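Crov588 (Cafeteriavirus, PDB 6NYR) is of unknown function but folds into a circular leucine-rich-repeat protein built largely from FNIP repeats. Local coordinates at residues G119-L124 with G141-L146; N137-G142 with N159-S164; S75-Y80 with S98-K103. All blocks are in the same frame, centred on the assembly; numbering follows the deposited sequence.

Contact 1. Residues G119-L124 with G141-L146; sequences GGLTHL and GGLTHL
Leu143 reaches across to CB of Leu124 and to the backbone of Thr122, so that the contact combines an apolar inner layer with a tightly held carbonyl. CB of Leu124 lies 4.0 Å from Leu143 CD1. The other branch, CD2, is modelled unusually close to the Thr122 peptide in an off-rotamer conformation, and its exact placement is doubtful. Farther along, Leu124 runs beside Leu146, and its CD2 meets Leu146 CD1 at 3.9 Å.

Thr122 O accepts three bonds. The peptide N of His145 lies 3.0 Å from Thr122 O, almost in line with the carbonyl. Thr144 N is 2.9 Å from Thr122 O but comes from well off the carbonyl direction (C=O...N 135°), and Thr144 OG1 sits above the carbonyl plane. Thr122 OG1 itself turns to Leu100 O of the preceding turn. Leu124 N then bonds to His145 O at 2.9 Å, fixing the parallel register of the two strands.

On the face of the strands opposite Leu124 and Leu146, the imidazoles of His123 and His145 form an offset stack, their centroids 4.2 Å apart and their planes 10° from parallel. Each ring is held in orientation by an in-plane bond from ND1 to the threonine hydroxyl just before it. His167 stacks on His145 in turn. Such ladders of identical residues on short parallel strands, with leucines turned inward, are characteristic of a leucine-rich-repeat solenoid.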
ATOM      1  N   GLY A 119      34.280  14.681 -11.369  1.00 57.60           N
ATOM      2  CA  GLY A 119      34.735  15.416 -10.203  1.00 57.65           C
ATOM      3  C   GLY A 119      33.625  16.067  -9.408  1.00 60.76           C
ATOM      4  O   GLY A 119      33.714  16.168  -8.179  1.00 59.63           O
ATOM      5  N   GLY A 120      32.569  16.508 -10.079  1.00 62.19           N
ATOM      6  CA  GLY A 120      31.471  17.170  -9.412  1.00 64.11           C
ATOM      7  C   GLY A 120      30.406  16.261  -8.855  1.00 63.48           C
ATOM      8  O   GLY A 120      29.417  16.744  -8.294  1.00 62.56           O
ATOM      9  N   LEU A 121      30.596  14.952  -8.976  1.00 62.28           N
ATOM     10  CA  LEU A 121      29.595  13.987  -8.545  1.00 59.10           C
ATOM     11  C   LEU A 121      29.273  14.138  -7.066  1.00 58.25           C
ATOM     12  O   LEU A 121      30.157  14.373  -6.237  1.00 59.62           O
ATOM     13  CB  LEU A 121      30.105  12.576  -8.823  1.00 58.43           C
ATOM     14  CG  LEU A 121      29.099  11.435  -8.937  1.00 61.04           C
ATOM     15  CD1 LEU A 121      28.401  11.494 -10.277  1.00 64.26           C
ATOM     16  CD2 LEU A 121      29.821  10.109  -8.753  1.00 60.48           C
ATOM     17  N   THR A 122      27.993  13.979  -6.737  1.00 57.53           N
ATOM     18  CA  THR A 122      27.533  14.044  -5.359  1.00 56.42           C
ATOM     19  C   THR A 122      26.943  12.736  -4.849  1.00 56.27           C
ATOM     20  O   THR A 122      26.962  12.498  -3.639  1.00 55.12           O
ATOM     21  CB  THR A 122      26.467  15.141  -5.199  1.00 58.27           C
ATOM     22  OG1 THR A 122      25.483  15.012  -6.234  1.00 61.26           O
ATOM     23  CG2 THR A 122      27.093  16.523  -5.272  1.00 57.80           C
ATOM     24  N   HIS A 123      26.423  11.888  -5.734  1.00 57.37           N
ATOM     25  CA  HIS A 123      25.760  10.650  -5.352  1.00 56.03           C
ATOM     26  C   HIS A 123      26.371   9.506  -6.139  1.00 53.03           C
ATOM     27  O   HIS A 123      26.270   9.477  -7.370  1.00 49.46           O
ATOM     28  CB  HIS A 123      24.247  10.735  -5.607  1.00 57.77           C
ATOM     29  CG  HIS A 123      23.521  11.641  -4.659  1.00 58.88           C
ATOM     30  ND1 HIS A 123      23.792  12.989  -4.556  1.00 60.63           N
ATOM     31  CD2 HIS A 123      22.522  11.392  -3.778  1.00 59.04           C
ATOM     32  CE1 HIS A 123      22.999  13.529  -3.649  1.00 59.61           C
ATOM     33  NE2 HIS A 123      22.217  12.581  -3.163  1.00 59.26           N
ATOM     34  N   LEU A 124      27.015   8.579  -5.434  1.00 56.33           N
ATOM     35  CA  LEU A 124      27.645   7.416  -6.046  1.00 55.33           C
ATOM     36  C   LEU A 124      27.108   6.143  -5.409  1.00 53.31           C
ATOM     37  O   LEU A 124      27.056   6.033  -4.180  1.00 55.10           O
ATOM     38  CB  LEU A 124      29.168   7.472  -5.905  1.00 55.85           C
ATOM     39  CG  LEU A 124      29.918   6.238  -6.412  1.00 55.68           C
ATOM     40  CD1 LEU A 124      29.598   5.981  -7.875  1.00 55.48           C
ATOM     41  CD2 LEU A 124      31.421   6.396  -6.207  1.00 52.82           C
ATOM     42  N   GLY A 141      35.606  14.794  -4.788  1.00 55.13           N
ATOM     43  CA  GLY A 141      35.891  15.538  -3.575  1.00 55.86           C
ATOM     44  C   GLY A 141      34.677  16.110  -2.881  1.00 53.68           C
ATOM     45  O   GLY A 141      34.751  16.419  -1.687  1.00 53.36           O
ATOM     46  N   GLY A 142      33.573  16.274  -3.598  1.00 52.71           N
ATOM     47  CA  GLY A 142      32.357  16.790  -3.009  1.00 57.14           C
ATOM     48  C   GLY A 142      31.251  15.759  -2.885  1.00 57.97           C
ATOM     49  O   GLY A 142      30.069  16.115  -2.853  1.00 58.75           O
ATOM     50  N   LEU A 143      31.615  14.477  -2.828  1.00 57.05           N
ATOM     51  CA  LEU A 143      30.621  13.425  -2.674  1.00 59.02           C
ATOM     52  C   LEU A 143      29.871  13.591  -1.355  1.00 55.83           C
ATOM     53  O   LEU A 143      30.469  13.860  -0.308  1.00 55.76           O
ATOM     54  CB  LEU A 143      31.288  12.052  -2.696  1.00 62.16           C
ATOM     55  CG  LEU A 143      31.006  11.036  -3.801  1.00 64.11           C
ATOM     56  CD1 LEU A 143      31.116   9.615  -3.172  1.00 60.86           C
ATOM     57  CD2 LEU A 143      29.684  11.196  -4.494  1.00 64.54           C
ATOM     58  N   THR A 144      28.553  13.418  -1.410  1.00 54.89           N
ATOM     59  CA  THR A 144      27.706  13.451  -0.223  1.00 56.50           C
ATOM     60  C   THR A 144      27.077  12.104   0.101  1.00 53.98           C
ATOM     61  O   THR A 144      26.925  11.769   1.277  1.00 49.78           O
ATOM     62  CB  THR A 144      26.587  14.490  -0.391  1.00 57.31           C
ATOM     63  OG1 THR A 144      25.837  14.200  -1.577  1.00 55.55           O
ATOM     64  CG2 THR A 144      27.166  15.891  -0.482  1.00 58.64           C
ATOM     65  N   HIS A 145      26.698  11.324  -0.909  1.00 53.90           N
ATOM     66  CA  HIS A 145      26.013  10.054  -0.710  1.00 55.30           C
ATOM     67  C   HIS A 145      26.823   8.944  -1.364  1.00 53.83           C
ATOM     68  O   HIS A 145      27.098   8.999  -2.569  1.00 50.48           O
ATOM     69  CB  HIS A 145      24.592  10.107  -1.277  1.00 59.38           C
ATOM     70  CG  HIS A 145      23.655  10.963  -0.479  1.00 60.37           C
ATOM     71  ND1 HIS A 145      23.860  12.312  -0.283  1.00 60.02           N
ATOM     72  CD2 HIS A 145      22.523  10.654   0.199  1.00 59.04           C
ATOM     73  CE1 HIS A 145      22.888  12.800   0.466  1.00 60.29           C
ATOM     74  NE2 HIS A 145      22.064  11.814   0.773  1.00 60.53           N
ATOM     75  N   LEU A 146      27.202   7.943  -0.570  1.00 50.23           N
ATOM     76  CA  LEU A 146      27.957   6.799  -1.058  1.00 50.28           C
ATOM     77  C   LEU A 146      27.310   5.508  -0.575  1.00 45.32           C
ATOM     78  O   LEU A 146      27.112   5.321   0.628  1.00 43.67           O
ATOM     79  CB  LEU A 146      29.413   6.850  -0.589  1.00 50.54           C
ATOM     80  CG  LEU A 146      30.267   5.645  -0.991  1.00 49.45           C
ATOM     81  CD1 LEU A 146      30.413   5.584  -2.505  1.00 49.96           C
ATOM     82  CD2 LEU A 146      31.617   5.690  -0.303  1.00 51.71           C
TER

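Contact 2. Residues N137-G142 with N159-S164; sequences NVLPGG and NVLPNS
Leu139 N donates to water 2 at 2.8 Å, and the same water donates to Val160 O at 2.9 Å. A second bridge runs alongside: water 1 accepts from Asn137 N and donates to Asn159 O, the water oxygen lying 2.9 Å from Asn159 O. These waters link backbone atoms of adjacent turns that stand too far apart to pair directly.

Between the bridges and the interior sits Leu139. Its CG is anti to the carbonyl carbon (chi1 -59°) and its CD1 anti to CA (chi2 173°), an extended shape that carries CD1 across to the next turn, 3.5 Å from Val160 O. The same methyl touches Pro162 CD and Leu161 CD2. The leucine and the proline ring meet at about a right angle. Both loops fall within one FNIP repeat as delimited by sequence, of the leucine-rich-repeat class, and the Val-Leu-Pro sequence recurs 22 residues on, stacking one coil of the solenoid on the next away from its strands; Leu139 and Leu161 both reach inward to Leu146 of strand 145-147.

The Pro162 ring packs beside Pro140 and Gly141, its CG coming within 3.2 Å of Pro140 O and its CB touching Gly141 O. Beyond it Ser164 points at the glycines. A chi1 of 55° sets its hydroxyl between the backbone N and the carbonyl carbon of Ser164, where OG is hydrogen-bonded to Leu143 O and lies 3.2 Å from Gly141 O.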
ATOM      1  N   ASN A 137      41.916  10.130  -2.809  1.00 59.66           N
ATOM      2  CA  ASN A 137      41.589  10.966  -3.961  1.00 61.63           C
ATOM      3  C   ASN A 137      41.083  10.151  -5.146  1.00 57.07           C
ATOM      4  O   ASN A 137      41.386  10.450  -6.305  1.00 58.00           O
ATOM      5  CB  ASN A 137      42.799  11.804  -4.377  1.00 65.64           C
ATOM      6  CG  ASN A 137      43.177  12.837  -3.341  1.00 71.36           C
ATOM      7  OD1 ASN A 137      44.264  12.785  -2.760  1.00 73.18           O
ATOM      8  ND2 ASN A 137      42.281  13.784  -3.101  1.00 73.54           N
ATOM      9  N   VAL A 138      40.286   9.130  -4.859  1.00 54.46           N
ATOM     10  CA  VAL A 138      39.565   8.390  -5.884  1.00 52.59           C
ATOM     11  C   VAL A 138      38.127   8.869  -5.983  1.00 51.06           C
ATOM     12  O   VAL A 138      37.615   9.115  -7.074  1.00 52.64           O
ATOM     13  CB  VAL A 138      39.631   6.872  -5.606  1.00 50.63           C
ATOM     14  CG1 VAL A 138      38.755   6.123  -6.597  1.00 50.18           C
ATOM     15  CG2 VAL A 138      41.068   6.387  -5.682  1.00 49.60           C
ATOM     16  N   LEU A 139      37.465   8.992  -4.838  1.00 53.38           N
ATOM     17  CA  LEU A 139      36.089   9.451  -4.794  1.00 54.27           C
ATOM     18  C   LEU A 139      36.029  10.952  -5.054  1.00 54.33           C
ATOM     19  O   LEU A 139      36.874  11.703  -4.552  1.00 56.51           O
ATOM     20  CB  LEU A 139      35.492   9.128  -3.428  1.00 55.69           C
ATOM     21  CG  LEU A 139      35.493   7.648  -3.041  1.00 54.26           C
ATOM     22  CD1 LEU A 139      35.033   7.457  -1.605  1.00 54.21           C
ATOM     23  CD2 LEU A 139      34.604   6.859  -3.997  1.00 51.92           C
ATOM     24  N   PRO A 140      35.058  11.415  -5.840  1.00 52.87           N
ATOM     25  CA  PRO A 140      34.919  12.860  -6.066  1.00 54.57           C
ATOM     26  C   PRO A 140      34.945  13.634  -4.756  1.00 55.48           C
ATOM     27  O   PRO A 140      34.382  13.211  -3.746  1.00 57.69           O
ATOM     28  CB  PRO A 140      33.567  12.979  -6.778  1.00 54.91           C
ATOM     29  CG  PRO A 140      33.404  11.666  -7.490  1.00 54.82           C
ATOM     30  CD  PRO A 140      34.082  10.626  -6.621  1.00 53.30           C
ATOM     31  N   GLY A 141      35.606  14.794  -4.788  1.00 55.13           N
ATOM     32  CA  GLY A 141      35.891  15.538  -3.575  1.00 55.86           C
ATOM     33  C   GLY A 141      34.677  16.110  -2.881  1.00 53.68           C
ATOM     34  O   GLY A 141      34.751  16.419  -1.687  1.00 53.36           O
ATOM     35  N   GLY A 142      33.573  16.274  -3.598  1.00 52.71           N
ATOM     36  CA  GLY A 142      32.357  16.790  -3.009  1.00 57.14           C
ATOM     37  C   GLY A 142      31.251  15.759  -2.885  1.00 57.97           C
ATOM     38  O   GLY A 142      30.069  16.115  -2.853  1.00 58.75           O
ATOM     39  N   ASN A 159      41.291   9.294   5.062  1.00 58.46           N
ATOM     40  CA  ASN A 159      41.312  10.272   3.977  1.00 62.82           C
ATOM     41  C   ASN A 159      40.928   9.689   2.618  1.00 60.20           C
ATOM     42  O   ASN A 159      41.232  10.293   1.582  1.00 60.46           O
ATOM     43  CB  ASN A 159      42.680  10.967   3.848  1.00 67.16           C
ATOM     44  CG  ASN A 159      43.132  11.619   5.139  1.00 71.97           C
ATOM     45  OD1 ASN A 159      42.325  12.186   5.879  1.00 74.32           O
ATOM     46  ND2 ASN A 159      44.433  11.554   5.411  1.00 70.75           N
ATOM     47  N   VAL A 160      40.273   8.535   2.578  1.00 57.10           N
ATOM     48  CA  VAL A 160      39.708   8.058   1.320  1.00 58.34           C
ATOM     49  C   VAL A 160      38.276   8.552   1.140  1.00 56.72           C
ATOM     50  O   VAL A 160      37.854   8.861   0.024  1.00 55.58           O
ATOM     51  CB  VAL A 160      39.779   6.519   1.246  1.00 59.32           C
ATOM     52  CG1 VAL A 160      41.182   6.032   1.560  1.00 60.53           C
ATOM     53  CG2 VAL A 160      38.769   5.896   2.190  1.00 59.93           C
ATOM     54  N   LEU A 161      37.514   8.631   2.223  1.00 54.80           N
ATOM     55  CA  LEU A 161      36.155   9.151   2.158  1.00 55.55           C
ATOM     56  C   LEU A 161      36.184  10.674   2.139  1.00 56.39           C
ATOM     57  O   LEU A 161      36.874  11.286   2.964  1.00 57.32           O
ATOM     58  CB  LEU A 161      35.339   8.650   3.343  1.00 53.37           C
ATOM     59  CG  LEU A 161      35.143   7.134   3.418  1.00 51.00           C
ATOM     60  CD1 LEU A 161      34.440   6.750   4.717  1.00 47.12           C
ATOM     61  CD2 LEU A 161      34.372   6.621   2.210  1.00 50.09           C
ATOM     62  N   PRO A 162      35.478  11.315   1.210  1.00 55.42           N
ATOM     63  CA  PRO A 162      35.492  12.783   1.176  1.00 57.82           C
ATOM     64  C   PRO A 162      35.029  13.368   2.502  1.00 60.10           C
ATOM     65  O   PRO A 162      34.146  12.826   3.170  1.00 57.86           O
ATOM     66  CB  PRO A 162      34.515  13.130   0.045  1.00 57.58           C
ATOM     67  CG  PRO A 162      34.438  11.899  -0.804  1.00 56.89           C
ATOM     68  CD  PRO A 162      34.673  10.731   0.116  1.00 54.06           C
ATOM     69  N   ASN A 163      35.642  14.487   2.885  1.00 61.84           N
ATOM     70  CA  ASN A 163      35.213  15.168   4.111  1.00 64.00           C
ATOM     71  C   ASN A 163      33.872  15.894   3.932  1.00 58.88           C
ATOM     72  O   ASN A 163      33.465  16.662   4.812  1.00 60.50           O
ATOM     73  CB  ASN A 163      36.292  16.138   4.599  1.00 68.31           C
ATOM     74  CG  ASN A 163      36.673  17.172   3.562  1.00 73.44           C
ATOM     75  OD1 ASN A 163      35.831  17.654   2.802  1.00 76.27           O
ATOM     76  ND2 ASN A 163      37.954  17.526   3.528  1.00 73.25           N
ATOM     77  N   SER A 164      33.197  15.659   2.809  1.00 53.45           N
ATOM     78  CA  SER A 164      31.882  16.227   2.544  1.00 54.96           C
ATOM     79  C   SER A 164      30.769  15.197   2.661  1.00 54.33           C
ATOM     80  O   SER A 164      29.591  15.554   2.538  1.00 56.08           O
ATOM     81  CB  SER A 164      31.856  16.846   1.142  1.00 54.41           C
ATOM     82  OG  SER A 164      32.257  15.890   0.176  1.00 53.26           O
TER
HETATM   83  O   HOH W   1      40.069  11.755  -0.674  1.00 60.74           O
HETATM   84  O   HOH W   2      38.936   8.299  -2.615  1.00 38.45           O

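Contact 3. Residues S75-Y80 with S98-K103; sequences SLTEIY and SLLKLK
Thr77 and Leu99 meet where the two segments enter their strands, and a methyl group of the leucine fills the hollow there. Leu99 CD1 sits against the Thr77-Glu78 peptide, 3.5 Å from Thr77 C, and the leucine's methyls also border Ile79 CG2, the two side chains crossing obliquely. Ile79 in turn lies alongside Leu102, its CG2 resting 3.8 Å from Leu102 CD1. On this inward face Leu76 CB also approaches Leu99.

The other face has a different relief. Glu78 and Lys101 each place CG anti to the carbonyl carbon (chi1 -45° and -55°) and then extend, which lays them side by side, the aliphatic part of the lysine flanking the acid with Lys101 CD 3.7 Å from Glu78 OE2. Their charged ends stay beyond salt-bridge range, Lys101 NZ standing 4.3 Å from Glu78 OE2. Tyr80 lies alongside Lys101 on the same face: its OH is 3.5 Å from Lys101 CB and donates to Glu78 OE1 at 2.6 Å, meeting the carboxylate from above its plane. The phenol is thereby braced at its hydroxyl, while CB of Lys103 touches the ring edge near Tyr80 CD1.

Parallel pairing, the strand ladder of a leucine-rich-repeat solenoid, ties the relief together. Thr77 O receives both Leu100 N and Lys101 N, Ile79 N bonds to Lys101 O, and Lys103 N returns to Ile79 O at 3.1 Å. Ser98 OG also approaches Leu76 O, but the modelled separation is too short to be reliable.

Helix 89-93 lies in the connection between the paired strands 78-80 and 101-103. Strand 56-58 continues the parallel array beyond the first, with Ile57 against Ile79, and strand 123-125 beyond the second, where Leu124 packs on Leu102.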
ATOM      1  N   SER A  75      24.521  17.643 -20.583  1.00 72.18           N
ATOM      2  CA  SER A  75      23.498  18.139 -19.671  1.00 72.95           C
ATOM      3  C   SER A  75      22.923  17.040 -18.790  1.00 71.15           C
ATOM      4  O   SER A  75      22.097  17.329 -17.917  1.00 69.42           O
ATOM      5  CB  SER A  75      22.360  18.807 -20.452  1.00 74.24           C
ATOM      6  OG  SER A  75      22.831  19.904 -21.219  1.00 75.19           O
ATOM      7  N   LEU A  76      23.334  15.786 -18.992  1.00 70.42           N
ATOM      8  CA  LEU A  76      22.971  14.729 -18.053  1.00 68.49           C
ATOM      9  C   LEU A  76      23.491  15.063 -16.659  1.00 66.76           C
ATOM     10  O   LEU A  76      24.644  15.479 -16.496  1.00 67.53           O
ATOM     11  CB  LEU A  76      23.535  13.381 -18.478  1.00 67.84           C
ATOM     12  CG  LEU A  76      22.608  12.325 -19.081  1.00 69.97           C
ATOM     13  CD1 LEU A  76      23.280  10.951 -18.852  1.00 67.30           C
ATOM     14  CD2 LEU A  76      21.218  12.336 -18.524  1.00 71.73           C
ATOM     15  N   THR A  77      22.641  14.874 -15.653  1.00 63.59           N
ATOM     16  CA  THR A  77      23.044  14.985 -14.260  1.00 64.34           C
ATOM     17  C   THR A  77      22.911  13.686 -13.483  1.00 66.39           C
ATOM     18  O   THR A  77      23.522  13.564 -12.415  1.00 69.61           O
ATOM     19  CB  THR A  77      22.211  16.061 -13.542  1.00 65.39           C
ATOM     20  OG1 THR A  77      20.821  15.731 -13.639  1.00 63.91           O
ATOM     21  CG2 THR A  77      22.459  17.426 -14.157  1.00 66.74           C
ATOM     22  N   GLU A  78      22.146  12.720 -13.984  1.00 62.08           N
ATOM     23  CA  GLU A  78      21.903  11.476 -13.271  1.00 58.30           C
ATOM     24  C   GLU A  78      21.800  10.339 -14.270  1.00 58.02           C
ATOM     25  O   GLU A  78      21.194  10.494 -15.334  1.00 58.23           O
ATOM     26  CB  GLU A  78      20.609  11.544 -12.455  1.00 57.95           C
ATOM     27  CG  GLU A  78      20.439  12.808 -11.665  1.00 57.69           C
ATOM     28  CD  GLU A  78      19.248  12.759 -10.718  1.00 58.12           C
ATOM     29  OE1 GLU A  78      18.639  11.681 -10.587  1.00 58.73           O
ATOM     30  OE2 GLU A  78      18.920  13.810 -10.118  1.00 59.76           O
ATOM     31  N   ILE A  79      22.406   9.204 -13.937  1.00 58.57           N
ATOM     32  CA  ILE A  79      22.196   7.980 -14.699  1.00 58.61           C
ATOM     33  C   ILE A  79      22.405   6.793 -13.770  1.00 57.57           C
ATOM     34  O   ILE A  79      23.367   6.747 -12.996  1.00 56.36           O
ATOM     35  CB  ILE A  79      23.121   7.884 -15.932  1.00 59.23           C
ATOM     36  CG1 ILE A  79      22.707   6.667 -16.772  1.00 57.06           C
ATOM     37  CG2 ILE A  79      24.575   7.756 -15.508  1.00 59.60           C
ATOM     38  CD1 ILE A  79      23.269   6.653 -18.162  1.00 58.22           C
ATOM     39  N   TYR A  80      21.496   5.825 -13.864  1.00 58.98           N
ATOM     40  CA  TYR A  80      21.495   4.645 -13.008  1.00 56.94           C
ATOM     41  C   TYR A  80      21.447   3.408 -13.890  1.00 56.23           C
ATOM     42  O   TYR A  80      20.501   3.232 -14.663  1.00 56.22           O
ATOM     43  CB  TYR A  80      20.302   4.681 -12.051  1.00 57.75           C
ATOM     44  CG  TYR A  80      20.149   6.009 -11.338  1.00 59.71           C
ATOM     45  CD1 TYR A  80      20.708   6.212 -10.086  1.00 59.97           C
ATOM     46  CD2 TYR A  80      19.454   7.062 -11.920  1.00 59.98           C
ATOM     47  CE1 TYR A  80      20.576   7.419  -9.430  1.00 61.85           C
ATOM     48  CE2 TYR A  80      19.317   8.277 -11.271  1.00 60.51           C
ATOM     49  CZ  TYR A  80      19.881   8.452 -10.025  1.00 61.46           C
ATOM     50  OH  TYR A  80      19.751   9.656  -9.372  1.00 59.89           O
ATOM     51  N   SER A  98      28.948  17.137 -16.195  1.00 61.26           N
ATOM     52  CA  SER A  98      27.729  17.603 -15.550  1.00 63.43           C
ATOM     53  C   SER A  98      27.166  16.597 -14.554  1.00 64.07           C
ATOM     54  O   SER A  98      26.290  16.959 -13.761  1.00 63.05           O
ATOM     55  CB  SER A  98      26.657  17.916 -16.603  1.00 62.17           C
ATOM     56  OG  SER A  98      26.350  16.770 -17.379  1.00 60.07           O
ATOM     57  N   LEU A  99      27.650  15.356 -14.566  1.00 64.20           N
ATOM     58  CA  LEU A  99      26.997  14.296 -13.810  1.00 62.20           C
ATOM     59  C   LEU A  99      27.099  14.553 -12.314  1.00 61.02           C
ATOM     60  O   LEU A  99      28.177  14.854 -11.790  1.00 60.52           O
ATOM     61  CB  LEU A  99      27.604  12.939 -14.149  1.00 61.57           C
ATOM     62  CG  LEU A  99      26.652  11.765 -13.906  1.00 61.15           C
ATOM     63  CD1 LEU A  99      25.518  11.780 -14.934  1.00 60.55           C
ATOM     64  CD2 LEU A  99      27.379  10.435 -13.932  1.00 62.31           C
ATOM     65  N   LEU A 100      25.968  14.418 -11.626  1.00 61.64           N
ATOM     66  CA  LEU A 100      25.897  14.562 -10.181  1.00 61.72           C
ATOM     67  C   LEU A 100      25.577  13.265  -9.456  1.00 62.23           C
ATOM     68  O   LEU A 100      26.031  13.074  -8.325  1.00 63.97           O
ATOM     69  CB  LEU A 100      24.824  15.593  -9.814  1.00 62.18           C
ATOM     70  CG  LEU A 100      25.053  17.012 -10.325  1.00 62.89           C
ATOM     71  CD1 LEU A 100      23.813  17.857 -10.113  1.00 59.39           C
ATOM     72  CD2 LEU A 100      26.248  17.628  -9.619  1.00 64.23           C
ATOM     73  N   LYS A 101      24.816  12.371 -10.081  1.00 58.38           N
ATOM     74  CA  LYS A 101      24.325  11.160  -9.439  1.00 58.06           C
ATOM     75  C   LYS A 101      24.559   9.984 -10.371  1.00 58.47           C
ATOM     76  O   LYS A 101      24.221  10.047 -11.557  1.00 60.41           O
ATOM     77  CB  LYS A 101      22.845  11.305  -9.096  1.00 58.49           C
ATOM     78  CG  LYS A 101      22.543  12.535  -8.257  1.00 61.43           C
ATOM     79  CD  LYS A 101      21.217  12.395  -7.536  1.00 62.42           C
ATOM     80  CE  LYS A 101      20.925  13.616  -6.682  1.00 65.78           C
ATOM     81  NZ  LYS A 101      19.650  13.451  -5.932  1.00 69.18           N
ATOM     82  N   LEU A 102      25.135   8.917  -9.831  1.00 54.03           N
ATOM     83  CA  LEU A 102      25.556   7.793 -10.651  1.00 54.78           C
ATOM     84  C   LEU A 102      25.414   6.498  -9.878  1.00 50.86           C
ATOM     85  O   LEU A 102      25.891   6.393  -8.745  1.00 49.23           O
ATOM     86  CB  LEU A 102      27.013   7.972 -11.096  1.00 57.62           C
ATOM     87  CG  LEU A 102      27.738   6.778 -11.718  1.00 58.02           C
ATOM     88  CD1 LEU A 102      27.164   6.413 -13.069  1.00 56.06           C
ATOM     89  CD2 LEU A 102      29.238   7.090 -11.814  1.00 61.48           C
ATOM     90  N   LYS A 103      24.761   5.520 -10.497  1.00 49.05           N
ATOM     91  CA  LYS A 103      24.855   4.132 -10.072  1.00 51.14           C
ATOM     92  C   LYS A 103      25.547   3.344 -11.179  1.00 51.45           C
ATOM     93  O   LYS A 103      25.076   3.326 -12.323  1.00 52.29           O
ATOM     94  CB  LYS A 103      23.495   3.508  -9.767  1.00 51.44           C
ATOM     95  CG  LYS A 103      23.643   2.056  -9.310  1.00 51.14           C
ATOM     96  CD  LYS A 103      22.314   1.333  -9.194  1.00 54.87           C
ATOM     97  CE  LYS A 103      22.527  -0.161  -8.950  1.00 56.80           C
ATOM     98  NZ  LYS A 103      23.250  -0.832 -10.074  1.00 56.18           N
TER

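Contacts 3 and 1 follow each other along the parallel strand array: segment 98-103 of contact 3 hydrogen-bonds, through the backbone of Leu100 and Leu102, to Thr122 and His123 of contact 1. Both combine buried leucines or isoleucine with a polar face turned away from them, but that face changes from a glutamate, tyrosine and lysines in contact 3 to stacked histidines in contact 1. Contact 2 shares Gly141 and Gly142 with contact 1 yet lies farther from the centre of the chain, on irregular loops, where water bridges and proline packing replace strand pairing. Contacts 2 and 3 do not touch; all three are partly buried.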